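Long-range contacts in 5'-methylthioadenosine nucleosidase / s-adenosylhomocysteine nucleosidase (Brucella melitensis bv. 1, PDB 4PR3), which is a nucleosidase of the phosphorylase superfamily and holds adenine in a pocket beside its central mixed sheet: residues K31-V36 with P81-S86; E99-S104 with R188-G193; D142-S147 with A163-M168. One frame throughout, in Å; residues are numbered along the deposited sequence.

Interaction 1 of 3, residues K31-V36 with P81-S86; sequences KRLLYV and PDLVIS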
loop_
_atom_site.group_PDB
_atom_site.type_symbol
_atom_site.label_atom_id
_atom_site.label_comp_id
_atom_site.label_asym_id
_atom_site.label_seq_id
_atom_site.Cartn_x
_atom_site.Cartn_y
_atom_site.Cartn_z
ATOM N N LYS A 31 26.380 -7.161 -10.596
ATOM C CA LYS A 31 25.156 -7.109 -9.802
ATOM C C LYS A 31 24.069 -6.342 -10.547
ATOM O O LYS A 31 24.351 -5.366 -11.243
ATOM C CB LYS A 31 25.421 -6.454 -8.443
ATOM C CG LYS A 31 26.500 -7.133 -7.618
ATOM C CD LYS A 31 26.149 -8.579 -7.308
ATOM C CE LYS A 31 27.255 -9.246 -6.501
ATOM N NZ LYS A 31 27.010 -10.701 -6.286
ATOM N N ARG A 32 22.825 -6.781 -10.399
ATOM C CA ARG A 32 21.714 -6.141 -11.100
ATOM C C ARG A 32 20.921 -5.196 -10.197
ATOM O O ARG A 32 20.324 -5.620 -9.208
ATOM C CB ARG A 32 20.800 -7.195 -11.725
ATOM C CG ARG A 32 20.609 -7.028 -13.225
ATOM C CD ARG A 32 20.367 -8.366 -13.891
ATOM N NE ARG A 32 19.766 -9.323 -12.968
ATOM C CZ ARG A 32 19.336 -10.530 -13.318
ATOM N NH1 ARG A 32 19.434 -10.928 -14.582
ATOM N NH2 ARG A 32 18.806 -11.338 -12.408
ATOM N N LEU A 33 20.925 -3.912 -10.551
ATOM C CA LEU A 33 20.280 -2.880 -9.747
ATOM C C LEU A 33 19.021 -2.336 -10.414
ATOM O O LEU A 33 18.995 -2.100 -11.623
ATOM C CB LEU A 33 21.244 -1.721 -9.490
ATOM C CG LEU A 33 22.629 -2.050 -8.940
ATOM C CD1 LEU A 33 23.346 -0.772 -8.543
ATOM C CD2 LEU A 33 22.525 -2.994 -7.764
ATOM N N LEU A 34 17.982 -2.132 -9.613
ATOM C CA LEU A 34 16.717 -1.599 -10.103
ATOM C C LEU A 34 16.347 -0.304 -9.379
ATOM O O LEU A 34 16.133 -0.296 -8.169
ATOM C CB LEU A 34 15.607 -2.638 -9.929
ATOM C CG LEU A 34 14.198 -2.201 -10.327
ATOM C CD1 LEU A 34 14.170 -1.795 -11.792
ATOM C CD2 LEU A 34 13.194 -3.310 -10.044
ATOM N N TYR A 35 16.279 0.793 -10.125
ATOM C CA TYR A 35 15.929 2.080 -9.539
ATOM C C TYR A 35 14.441 2.355 -9.696
ATOM O O TYR A 35 13.888 2.219 -10.788
ATOM C CB TYR A 35 16.736 3.205 -10.188
ATOM C CG TYR A 35 18.222 3.107 -9.944
ATOM C CD1 TYR A 35 19.022 2.293 -10.736
ATOM C CD2 TYR A 35 18.826 3.826 -8.921
ATOM C CE1 TYR A 35 20.382 2.198 -10.517
ATOM C CE2 TYR A 35 20.187 3.739 -8.696
ATOM C CZ TYR A 35 20.960 2.923 -9.497
ATOM O OH TYR A 35 22.316 2.828 -9.277
ATOM N N VAL A 36 13.792 2.735 -8.600
ATOM C CA VAL A 36 12.378 3.067 -8.643
ATOM C C VAL A 36 12.132 4.497 -8.172
ATOM O O VAL A 36 12.774 4.978 -7.238
ATOM C CB VAL A 36 11.521 2.065 -7.830
ATOM C CG1 VAL A 36 11.837 0.638 -8.253
ATOM C CG2 VAL A 36 11.744 2.236 -6.342
ATOM N N PRO A 81 16.339 -8.641 -9.427
ATOM C CA PRO A 81 17.394 -7.690 -9.066
ATOM C C PRO A 81 18.122 -8.099 -7.791
ATOM O O PRO A 81 17.541 -8.767 -6.935
ATOM C CB PRO A 81 16.619 -6.393 -8.822
ATOM C CG PRO A 81 15.268 -6.837 -8.408
ATOM C CD PRO A 81 14.994 -8.091 -9.180
ATOM N N ASP A 82 19.390 -7.719 -7.679
ATOM C CA ASP A 82 20.152 -7.926 -6.453
ATOM C C ASP A 82 19.880 -6.825 -5.437
ATOM O O ASP A 82 19.950 -7.048 -4.230
ATOM C CB ASP A 82 21.645 -8.011 -6.756
ATOM C CG ASP A 82 21.986 -9.183 -7.648
ATOM O OD1 ASP A 82 22.071 -10.313 -7.126
ATOM O OD2 ASP A 82 22.164 -8.977 -8.869
ATOM N N LEU A 83 19.596 -5.628 -5.942
ATOM C CA LEU A 83 19.290 -4.487 -5.092
ATOM C C LEU A 83 18.232 -3.592 -5.724
ATOM O O LEU A 83 18.306 -3.274 -6.913
ATOM C CB LEU A 83 20.556 -3.672 -4.825
ATOM C CG LEU A 83 20.376 -2.336 -4.100
ATOM C CD1 LEU A 83 19.886 -2.554 -2.675
ATOM C CD2 LEU A 83 21.668 -1.533 -4.110
ATOM N N VAL A 84 17.253 -3.179 -4.924
ATOM C CA VAL A 84 16.302 -2.164 -5.356
ATOM C C VAL A 84 16.613 -0.842 -4.661
ATOM O O VAL A 84 16.773 -0.798 -3.439
ATOM C CB VAL A 84 14.845 -2.569 -5.056
ATOM C CG1 VAL A 84 13.897 -1.417 -5.359
ATOM C CG2 VAL A 84 14.458 -3.804 -5.857
ATOM N N ILE A 85 16.715 0.229 -5.439
ATOM C CA ILE A 85 16.962 1.547 -4.869
ATOM C C ILE A 85 15.746 2.455 -5.014
ATOM O O ILE A 85 15.397 2.876 -6.116
ATOM C CB ILE A 85 18.180 2.250 -5.514
ATOM C CG1 ILE A 85 19.448 1.409 -5.351
ATOM C CG2 ILE A 85 18.384 3.624 -4.902
ATOM C CD1 ILE A 85 19.763 0.535 -6.546
ATOM N N SER A 86 15.105 2.750 -3.889
ATOM C CA SER A 86 14.036 3.736 -3.855
ATOM C C SER A 86 14.639 5.114 -3.624
ATOM O O SER A 86 15.324 5.341 -2.628
ATOM C CB SER A 86 13.041 3.403 -2.743
ATOM O OG SER A 86 12.176 4.492 -2.479
HETATM O O HOH W 1 10.413 5.355 -4.965
#

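Interaction 2 of 3, residues E99-S104 with R188-G193; sequences EVYQVS and RGISDG. With ADE (adenine), chain C.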
loop_
_atom_site.group_PDB
_atom_site.type_symbol
_atom_site.label_atom_id
_atom_site.label_comp_id
_atom_site.label_asym_id
_atom_site.label_seq_id
_atom_site.Cartn_x
_atom_site.Cartn_y
_atom_site.Cartn_z
ATOM N N GLU A 99 19.566 18.952 0.773
ATOM C CA GLU A 99 20.652 18.012 1.008
ATOM C C GLU A 99 20.154 16.581 0.821
ATOM O O GLU A 99 18.975 16.297 1.018
ATOM C CB GLU A 99 21.260 18.197 2.401
ATOM C CG GLU A 99 22.728 17.794 2.465
ATOM C CD GLU A 99 23.158 17.309 3.837
ATOM O OE1 GLU A 99 23.833 16.257 3.907
ATOM O OE2 GLU A 99 22.835 17.978 4.843
ATOM N N VAL A 100 21.058 15.687 0.431
ATOM C CA VAL A 100 20.702 14.296 0.158
ATOM C C VAL A 100 21.081 13.362 1.312
ATOM O O VAL A 100 22.159 13.479 1.892
ATOM C CB VAL A 100 21.345 13.810 -1.164
ATOM C CG1 VAL A 100 22.809 14.224 -1.230
ATOM C CG2 VAL A 100 21.197 12.306 -1.320
ATOM N N TYR A 101 20.178 12.445 1.647
ATOM C CA TYR A 101 20.383 11.530 2.762
ATOM C C TYR A 101 20.061 10.098 2.353
ATOM O O TYR A 101 19.150 9.863 1.562
ATOM C CB TYR A 101 19.482 11.923 3.938
ATOM C CG TYR A 101 19.789 13.280 4.534
ATOM C CD1 TYR A 101 19.369 14.451 3.912
ATOM C CD2 TYR A 101 20.489 13.390 5.726
ATOM C CE1 TYR A 101 19.648 15.687 4.455
ATOM C CE2 TYR A 101 20.775 14.622 6.277
ATOM C CZ TYR A 101 20.352 15.765 5.639
ATOM O OH TYR A 101 20.633 16.991 6.187
ATOM N N GLN A 102 20.802 9.140 2.900
ATOM C CA GLN A 102 20.459 7.734 2.728
ATOM C C GLN A 102 19.598 7.301 3.905
ATOM O O GLN A 102 19.790 7.768 5.025
ATOM C CB GLN A 102 21.707 6.861 2.612
ATOM C CG GLN A 102 22.576 6.829 3.852
ATOM C CD GLN A 102 23.826 5.992 3.662
ATOM O OE1 GLN A 102 23.769 4.881 3.135
ATOM N NE2 GLN A 102 24.966 6.528 4.082
ATOM N N VAL A 103 18.638 6.422 3.646
ATOM C CA VAL A 103 17.656 6.058 4.656
ATOM C C VAL A 103 18.188 4.962 5.563
ATOM O O VAL A 103 18.445 3.841 5.120
ATOM C CB VAL A 103 16.353 5.562 4.004
ATOM C CG1 VAL A 103 15.285 5.340 5.060
ATOM C CG2 VAL A 103 15.881 6.554 2.958
ATOM N N SER A 104 18.346 5.299 6.840
ATOM C CA SER A 104 18.844 4.359 7.837
ATOM C C SER A 104 17.729 3.448 8.337
ATOM O O SER A 104 17.947 2.268 8.606
ATOM C CB SER A 104 19.483 5.114 9.006
ATOM O OG SER A 104 18.556 5.987 9.630
ATOM N N ARG A 188 17.133 10.102 -0.268
ATOM C CA ARG A 188 16.164 11.197 -0.257
ATOM C C ARG A 188 16.820 12.572 -0.186
ATOM O O ARG A 188 17.606 12.845 0.722
ATOM C CB ARG A 188 15.208 11.039 0.925
ATOM C CG ARG A 188 14.275 9.855 0.814
ATOM C CD ARG A 188 13.246 10.087 -0.270
ATOM N NE ARG A 188 12.708 8.834 -0.781
ATOM C CZ ARG A 188 11.745 8.758 -1.689
ATOM N NH1 ARG A 188 11.209 9.868 -2.178
ATOM N NH2 ARG A 188 11.317 7.575 -2.106
ATOM N N GLY A 189 16.509 13.433 -1.154
ATOM C CA GLY A 189 16.881 14.834 -1.062
ATOM C C GLY A 189 15.771 15.635 -0.405
ATOM O O GLY A 189 14.596 15.331 -0.593
ATOM N N ILE A 190 16.126 16.686 0.328
ATOM C CA ILE A 190 15.117 17.459 1.045
ATOM C C ILE A 190 14.634 18.626 0.196
ATOM O O ILE A 190 15.370 19.578 -0.054
ATOM C CB ILE A 190 15.644 17.963 2.403
ATOM C CG1 ILE A 190 15.762 16.793 3.373
ATOM C CG2 ILE A 190 14.697 18.984 3.004
ATOM C CD1 ILE A 190 14.435 16.120 3.618
ATOM N N SER A 191 13.388 18.523 -0.256
ATOM C CA SER A 191 12.808 19.495 -1.175
ATOM C C SER A 191 11.994 20.598 -0.498
ATOM O O SER A 191 11.631 21.582 -1.145
ATOM C CB SER A 191 11.940 18.777 -2.213
ATOM O OG SER A 191 10.947 17.985 -1.584
ATOM N N ASP A 192 11.736 20.451 0.800
ATOM C CA ASP A 192 10.789 21.323 1.490
ATOM C C ASP A 192 10.689 21.018 2.978
ATOM O O ASP A 192 11.309 20.081 3.476
ATOM C CB ASP A 192 9.396 21.210 0.857
ATOM C CG ASP A 192 8.889 19.781 0.819
ATOM O OD1 ASP A 192 9.264 19.043 -0.118
ATOM O OD2 ASP A 192 8.117 19.395 1.725
ATOM N N GLY A 193 9.876 21.804 3.674
ATOM C CA GLY A 193 9.684 21.658 5.104
ATOM C C GLY A 193 10.237 22.810 5.918
ATOM O O GLY A 193 9.897 22.957 7.093
HETATM N N9 ADE C . 7.944 14.367 -0.426
HETATM C C8 ADE C . 8.525 15.599 -0.543
HETATM N N7 ADE C . 8.103 16.467 0.345
HETATM C C5 ADE C . 7.181 15.755 1.095
HETATM C C6 ADE C . 6.375 16.110 2.195
HETATM N N6 ADE C . 6.374 17.328 2.747
HETATM N N1 ADE C . 5.564 15.163 2.707
HETATM C C2 ADE C . 5.562 13.945 2.154
HETATM N N3 ADE C . 6.271 13.495 1.120
HETATM C C4 ADE C . 7.069 14.460 0.632
#

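Interaction 3 of 3, residues D142-S147 with A163-M168; sequences DTASLS and ADMVDM. With ADE (adenine), chain C; PO4 (phosphate ion), chain D.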
loop_
_atom_site.group_PDB
_atom_site.type_symbol
_atom_site.label_atom_id
_atom_site.label_comp_id
_atom_site.label_asym_id
_atom_site.label_seq_id
_atom_site.Cartn_x
_atom_site.Cartn_y
_atom_site.Cartn_z
ATOM N N ASP A 142 25.102 11.259 4.262
ATOM C CA ASP A 142 24.417 11.398 5.538
ATOM C C ASP A 142 23.317 10.352 5.682
ATOM O O ASP A 142 22.734 9.913 4.692
ATOM C CB ASP A 142 23.801 12.789 5.651
ATOM C CG ASP A 142 24.781 13.830 6.147
ATOM O OD1 ASP A 142 25.614 14.303 5.344
ATOM O OD2 ASP A 142 24.700 14.187 7.341
ATOM N N THR A 143 23.036 9.958 6.919
ATOM C CA THR A 143 21.955 9.024 7.200
ATOM C C THR A 143 20.808 9.757 7.876
ATOM O O THR A 143 21.027 10.728 8.600
ATOM C CB THR A 143 22.411 7.880 8.120
ATOM O OG1 THR A 143 22.991 8.426 9.312
ATOM C CG2 THR A 143 23.433 7.011 7.423
ATOM N N ALA A 144 19.585 9.297 7.624
ATOM C CA ALA A 144 18.406 9.865 8.262
ATOM C C ALA A 144 17.307 8.821 8.399
ATOM O O ALA A 144 17.172 7.934 7.560
ATOM C CB ALA A 144 17.899 11.058 7.469
ATOM N N SER A 145 16.528 8.931 9.469
ATOM C CA SER A 145 15.358 8.086 9.655
ATOM C C SER A 145 14.207 8.639 8.818
ATOM O O SER A 145 14.098 9.850 8.622
ATOM C CB SER A 145 14.968 8.039 11.129
ATOM O OG SER A 145 14.792 9.349 11.642
ATOM N N LEU A 146 13.353 7.753 8.322
ATOM C CA LEU A 146 12.305 8.158 7.395
ATOM C C LEU A 146 10.922 7.696 7.836
ATOM O O LEU A 146 10.770 6.636 8.442
ATOM C CB LEU A 146 12.616 7.634 5.990
ATOM C CG LEU A 146 11.654 7.968 4.848
ATOM C CD1 LEU A 146 11.517 9.471 4.667
ATOM C CD2 LEU A 146 12.131 7.320 3.564
ATOM N N SER A 147 9.921 8.516 7.533
ATOM C CA SER A 147 8.526 8.173 7.775
ATOM C C SER A 147 7.761 8.171 6.452
ATOM O O SER A 147 7.893 9.095 5.651
ATOM C CB SER A 147 7.898 9.176 8.743
ATOM O OG SER A 147 6.545 8.863 9.007
ATOM N N ALA A 163 10.405 10.758 13.057
ATOM C CA ALA A 163 11.458 10.579 12.065
ATOM C C ALA A 163 12.061 11.912 11.630
ATOM O O ALA A 163 11.458 12.964 11.824
ATOM C CB ALA A 163 10.926 9.813 10.859
ATOM N N ASP A 164 13.261 11.860 11.057
ATOM C CA ASP A 164 13.947 13.060 10.584
ATOM C C ASP A 164 13.279 13.659 9.353
ATOM O O ASP A 164 13.235 14.878 9.192
ATOM C CB ASP A 164 15.411 12.753 10.254
ATOM C CG ASP A 164 16.206 12.315 11.463
ATOM O OD1 ASP A 164 15.800 12.659 12.595
ATOM O OD2 ASP A 164 17.239 11.631 11.278
HETATM N N MSE A 165 12.776 12.799 8.476
HETATM C CA MSE A 165 12.187 13.243 7.216
HETATM C C MSE A 165 10.965 12.407 6.839
HETATM O O MSE A 165 10.733 11.342 7.413
HETATM C CB MSE A 165 13.231 13.211 6.097
HETATM C CG MSE A 165 14.145 11.998 6.147
HETATM SE SE MSE A 165 15.273 11.783 4.567
HETATM C CE MSE A 165 16.254 13.432 4.628
ATOM N N VAL A 166 10.184 12.900 5.882
ATOM C CA VAL A 166 8.939 12.245 5.491
ATOM C C VAL A 166 8.839 12.016 3.979
ATOM O O VAL A 166 9.257 12.857 3.183
ATOM C CB VAL A 166 7.698 13.052 5.964
ATOM C CG1 VAL A 166 7.669 13.154 7.479
ATOM C CG2 VAL A 166 7.686 14.438 5.340
ATOM N N ASP A 167 8.291 10.868 3.591
ATOM C CA ASP A 167 7.987 10.608 2.187
ATOM C C ASP A 167 6.677 9.836 2.049
ATOM O O ASP A 167 6.034 9.497 3.042
ATOM C CB ASP A 167 9.125 9.847 1.504
ATOM C CG ASP A 167 9.011 8.342 1.675
ATOM O OD1 ASP A 167 8.691 7.889 2.798
ATOM O OD2 ASP A 167 9.240 7.613 0.680
HETATM N N MSE A 168 6.256 9.612 0.811
HETATM C CA MSE A 168 5.028 8.867 0.544
HETATM C C MSE A 168 5.148 7.423 0.046
HETATM O O MSE A 168 4.136 6.780 -0.223
HETATM C CB MSE A 168 4.123 9.700 -0.348
HETATM C CG MSE A 168 3.864 11.053 0.272
HETATM SE SE MSE A 168 3.006 12.272 -0.935
HETATM C CE MSE A 168 1.402 11.216 -1.293
HETATM N N9 ADE C . 7.944 14.367 -0.426
HETATM C C8 ADE C . 8.525 15.599 -0.543
HETATM N N7 ADE C . 8.103 16.467 0.345
HETATM C C5 ADE C . 7.181 15.755 1.095
HETATM C C6 ADE C . 6.375 16.110 2.195
HETATM N N6 ADE C . 6.374 17.328 2.747
HETATM N N1 ADE C . 5.564 15.163 2.707
HETATM C C2 ADE C . 5.562 13.945 2.154
HETATM N N3 ADE C . 6.271 13.495 1.120
HETATM C C4 ADE C . 7.069 14.460 0.632
HETATM P P PO4 D . 6.823 8.415 12.868
HETATM O O1 PO4 D . 6.180 7.094 12.511
HETATM O O2 PO4 D . 6.329 9.469 11.909
HETATM O O3 PO4 D . 6.445 8.805 14.280
HETATM O O4 PO4 D . 8.327 8.292 12.753
#

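Interaction 1 of 3, residues K31-V36 with P81-S86
Arg32 O is gripped by two successive amides of the other segment: Asp82 N donates to it at 2.8 Å in the carbonyl plane, and Leu83 N adds a weak bond. Asp82 returns the grip through its side chain. With CG beside its own backbone N (chi1 -62°), its OD2 takes the Arg32 N-H at 2.8 Å, almost straight and on the anti side of the carboxylate. Lys31 NZ and Arg32 NE lie close enough to Asp82 to favour its charge, perhaps, but the Arg32 guanidinium is paired with Asp79 and Met80 O. Beyond this end, Leu34 N to Leu83 O, Ile85 N to Leu34 O and Val36 N to Ile85 O continue the ladder of a parallel pair in the central mixed sheet of the phosphorylase superfamily fold. On one side of that sheet, Ile85 CD1 sits over a face of the Tyr35 ring, 4.0 Å from its centroid, as a CH-pi contact, and Leu33 CD2 lies 3.6 Å from Leu83 CB. This side is covered by helix 207-226. On the other, Val36 CG1 meets Val84 CG1 at 4.1 Å and Leu34 CB meets Pro81 CB, with helix 170-180 packed against Val84 and Ser86.

Interaction 2 of 3, residues E99-S104 with R188-G193
The Tyr101 ring has Arg188 O at its edge, in plane, and meets Ile190 obliquely, with CE1 4.2 Å from Ile190 CG1. Tyr101 CG stands beside its own backbone N (chi1 -64°), which carries the ring along strand 188-192 toward Ile190; Met165, Leu95 and Pro96 touch it from outside the pair. Main-chain bonds do most of the joining. Arg188 N gives a straight bond of 2.7 Å to Tyr101 O, Tyr101 N returns one to Arg188 O at 2.8 Å, with the donor well tilted from the carbonyl plane, and Ile190 N reaches Glu99 O at 3.0 Å. Tyr101 and Arg188 are thus an antiparallel hydrogen-bonded pair, and Val100 and Gly189 the non-hydrogen-bonded pair next to it. There the CA atoms come within 4.0 Å, Gly189 having no side chain to set against Val100. The short strands run at 134° to each other, so the pairing lasts only a few residues, a local antiparallel join in the otherwise largely parallel sheet. Past it strand 188-192 enters the adenine pocket, where Asp192 OD2 accepts the adenine N6 bond at 2.9 Å, N-H...O angle 178°. The Arg188 chain bends away at chi2 and gives its guanidinium to Ser89 O and Ser86 OG. The strand joint is therefore held by backbone hydrogen bonds, with the Tyr101-Ile190 contact beside them, while Arg188 and Asp192 turn their polar ends to partners outside the pair: the protein core for Arg188, the base for Asp192.

Interaction 3 of 3, residues D142-S147 with A163-M168
Leu146 and Asp167 pack closely across the buried part of this contact: Leu146 CD2 lies 3.6 Å from Asp167 OD1, the two side chains crossing at about a right angle, and Leu146 CD1 also reaches Met165 CG at 3.9 Å. Leu146 gets there with CG anti to the backbone N (chi1 -179°). Beside it the parallel ladder is firm, Asp167 N meeting Ser147 O at 2.7 Å and Ser147 N meeting Met165 O at 2.9 Å. Asp167 OD1 also lies near Ser147 O, two acceptors side by side, but the carboxylate is satisfied by Thr148, Thr170 and the amide of Glu169. The partly exposed end, made by Ser145, Ala163 and Asp164, is held more loosely. Asp164 N donates to Ser145 OG at 3.0 Å, Met165 N goes to Ser145 O, and a weak 3.3 Å bond runs from Ser145 N to Asp164 OD2. At the Ser147 end, its OG donates to phosphate O2 at 3.0 Å, the ion probably coming from the crystallisation liquor. On the adenine side, Val166, Asp167 and Met168 line the pocket. Met165, a selenomethionine, sets its selenium by Ala144 CB. Strand 142-148 runs between 100-108 and 165-167, and the Met165 side chain reaches across to Arg188 and Ile190 of strand 184-192, with helix 170-180 beginning just past the Asp167 end and Met168 packing on Met111 of the second subunit.

All three interactions belong to one mixed sheet, and each is mainly buried with a partly exposed end: Lys31, Arg32 and Asp82 in interaction 1, Glu99 and Val100 in 2, Ser145, Ala163 and Asp164 in 3. Interaction 1 lies across the chain's centre from the others, between helices; its middle is mostly hydrocarbon, with charge confined to the exposed end. Interactions 2 and 3, both reaching adenine, adjoin each other: strands 100-108 and 142-148 are neighbours, joined by probable hydrogen bonds from Gln102 N to Asp142 O and from Ser104 N to Ala144 O. Interaction 2 is antiparallel and brief, whereas 1 and 3 are parallel. Neighbouring strands 83-91 and 184-192 connect interaction 1 to interaction 2.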